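Local coordinates for uncharacterized protein C4B3.07 (Schizosaccharomyces pombe, PDB 3QTM) that is required for correct translation termination, directly inhibits Ofd1 and, probably through that inhibition, stabilises the N-terminal transcription factor domain of Sre1 for hypoxic gene expression, at residues E93-E97 with E98-D102. Numbering follows the deposited sequence.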
loop_
_atom_site.group_PDB
_atom_site.type_symbol
_atom_site.label_atom_id
_atom_site.label_comp_id
_atom_site.label_asym_id
_atom_site.label_seq_id
_atom_site.Cartn_x
_atom_site.Cartn_y
_atom_site.Cartn_z
ATOM N N GLU A 93 21.016 -10.215 -20.991
ATOM C CA GLU A 93 21.085 -8.792 -20.662
ATOM C C GLU A 93 19.972 -7.984 -21.333
ATOM O O GLU A 93 19.695 -6.855 -20.941
ATOM C CB GLU A 93 22.465 -8.208 -21.006
ATOM C CG GLU A 93 22.587 -7.633 -22.424
ATOM C CD GLU A 93 22.225 -6.146 -22.509
ATOM O OE1 GLU A 93 21.840 -5.685 -23.611
ATOM O OE2 GLU A 93 22.326 -5.441 -21.475
ATOM N N THR A 94 19.336 -8.574 -22.335
ATOM C CA THR A 94 18.282 -7.888 -23.066
ATOM C C THR A 94 17.048 -7.602 -22.193
ATOM O O THR A 94 16.169 -6.838 -22.587
ATOM C CB THR A 94 17.897 -8.663 -24.356
ATOM O OG1 THR A 94 16.772 -8.037 -24.983
ATOM C CG2 THR A 94 17.556 -10.103 -24.044
ATOM N N ASN A 95 17.008 -8.176 -20.993
ATOM C CA ASN A 95 15.838 -8.057 -20.119
ATOM C C ASN A 95 15.807 -6.802 -19.248
ATOM O O ASN A 95 16.844 -6.226 -18.945
ATOM C CB ASN A 95 15.715 -9.311 -19.254
ATOM C CG ASN A 95 15.409 -10.547 -20.078
ATOM O OD1 ASN A 95 14.271 -10.747 -20.508
ATOM N ND2 ASN A 95 16.426 -11.373 -20.320
ATOM N N THR A 96 14.606 -6.378 -18.856
ATOM C CA THR A 96 14.457 -5.204 -17.993
ATOM C C THR A 96 13.396 -5.407 -16.914
ATOM O O THR A 96 12.455 -6.198 -17.088
ATOM C CB THR A 96 14.055 -3.956 -18.799
ATOM O OG1 THR A 96 12.779 -4.182 -19.418
ATOM C CG2 THR A 96 15.097 -3.634 -19.875
ATOM N N GLU A 97 13.535 -4.669 -15.810
ATOM C CA GLU A 97 12.502 -4.632 -14.787
ATOM C C GLU A 97 11.137 -4.291 -15.413
ATOM O O GLU A 97 10.131 -4.979 -15.168
ATOM C CB GLU A 97 12.852 -3.605 -13.694
ATOM C CG GLU A 97 11.753 -3.445 -12.655
ATOM C CD GLU A 97 11.926 -2.223 -11.752
ATOM O OE1 GLU A 97 12.852 -1.412 -11.984
ATOM O OE2 GLU A 97 11.121 -2.071 -10.806
ATOM N N GLU A 98 11.106 -3.235 -16.222
ATOM C CA GLU A 98 9.850 -2.776 -16.807
ATOM C C GLU A 98 9.182 -3.843 -17.674
ATOM O O GLU A 98 7.962 -3.967 -17.704
ATOM C CB GLU A 98 10.028 -1.488 -17.613
ATOM C CG GLU A 98 8.676 -0.911 -18.072
ATOM C CD GLU A 98 8.807 0.461 -18.735
ATOM O OE1 GLU A 98 9.936 0.836 -19.119
ATOM O OE2 GLU A 98 7.780 1.158 -18.878
ATOM N N SER A 99 9.976 -4.623 -18.381
ATOM C CA SER A 99 9.393 -5.659 -19.219
ATOM C C SER A 99 8.699 -6.744 -18.375
ATOM O O SER A 99 7.685 -7.303 -18.786
ATOM C CB SER A 99 10.442 -6.258 -20.146
ATOM O OG SER A 99 9.807 -6.959 -21.202
ATOM N N TYR A 100 9.225 -6.997 -17.182
ATOM C CA TYR A 100 8.581 -7.932 -16.263
ATOM C C TYR A 100 7.268 -7.375 -15.666
ATOM O O TYR A 100 6.327 -8.124 -15.421
ATOM C CB TYR A 100 9.567 -8.406 -15.183
ATOM C CG TYR A 100 10.354 -9.614 -15.662
ATOM C CD1 TYR A 100 11.593 -9.468 -16.285
ATOM C CD2 TYR A 100 9.823 -10.902 -15.549
ATOM C CE1 TYR A 100 12.293 -10.569 -16.756
ATOM C CE2 TYR A 100 10.511 -12.010 -16.023
ATOM C CZ TYR A 100 11.743 -11.840 -16.621
ATOM O OH TYR A 100 12.421 -12.939 -17.085
ATOM N N ILE A 101 7.207 -6.063 -15.444
ATOM C CA ILE A 101 5.957 -5.424 -15.038
ATOM C C ILE A 101 4.945 -5.553 -16.177
ATOM O O ILE A 101 3.809 -5.941 -15.940
ATOM C CB ILE A 101 6.156 -3.928 -14.688
ATOM C CG1 ILE A 101 7.108 -3.765 -13.500
ATOM C CG2 ILE A 101 4.807 -3.219 -14.451
ATOM C CD1 ILE A 101 7.500 -2.297 -13.230
ATOM N N ASP A 102 5.360 -5.232 -17.409
ATOM C CA ASP A 102 4.493 -5.398 -18.583
ATOM C C ASP A 102 3.969 -6.831 -18.710
ATOM O O ASP A 102 2.786 -7.051 -18.990
ATOM C CB ASP A 102 5.221 -5.039 -19.879
ATOM C CG ASP A 102 5.624 -3.564 -19.949
ATOM O OD1 ASP A 102 5.040 -2.739 -19.210
ATOM O OD2 ASP A 102 6.522 -3.232 -20.764
#
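Thr96 and Ser99 meet in an N-cap that starts helix 97-110 of this all-helical protein of the tetratricopeptide-repeat class. The evidence is a bond of 3.0 Å from Ser99 N to Thr96 OG1, with an N-H...O angle of 147°. With chi1 at 62°, that hydroxyl is flanked by both the backbone N and the carbonyl carbon of Thr96 and turned toward the first helical turn, where OG1 of Thr96 also lies 3.2 Å from Ser99 CB. Thr96 O adds only weak bonds, to Ser99 N and, at 3.3 Å, to Tyr100 N. The first i to i+4 bond not classed as weak is the next one: Ile101 N reaches Glu97 O at 3.1 Å, lying in the carbonyl plane with a C=O...N angle of 158°.

The tight side is the one facing the neighbouring helices. Ile101, the buried residue here, lays CG1 against Glu97 O and packs on Ser81 of helix 67-82 and Val135 of helix 119-142. The extended chains of Glu97 and Glu98 take their carboxylates to helix 119-142, where OE2 of Glu97 forms a salt bridge with Arg134 and OE2 of Glu98 with Lys132 and Arg139. The cap itself is the looser side, since Thr96 and Ser99 are both exposed. Asn95, whose ND2 bonds back to Lys92 O, approaches the Tyr100 ring obliquely and no closer than 4.2 Å, from OD1 to CE1. Thr96 O sits instead at the edge of that ring, in its plane, 3.5 Å from Tyr100 CD1.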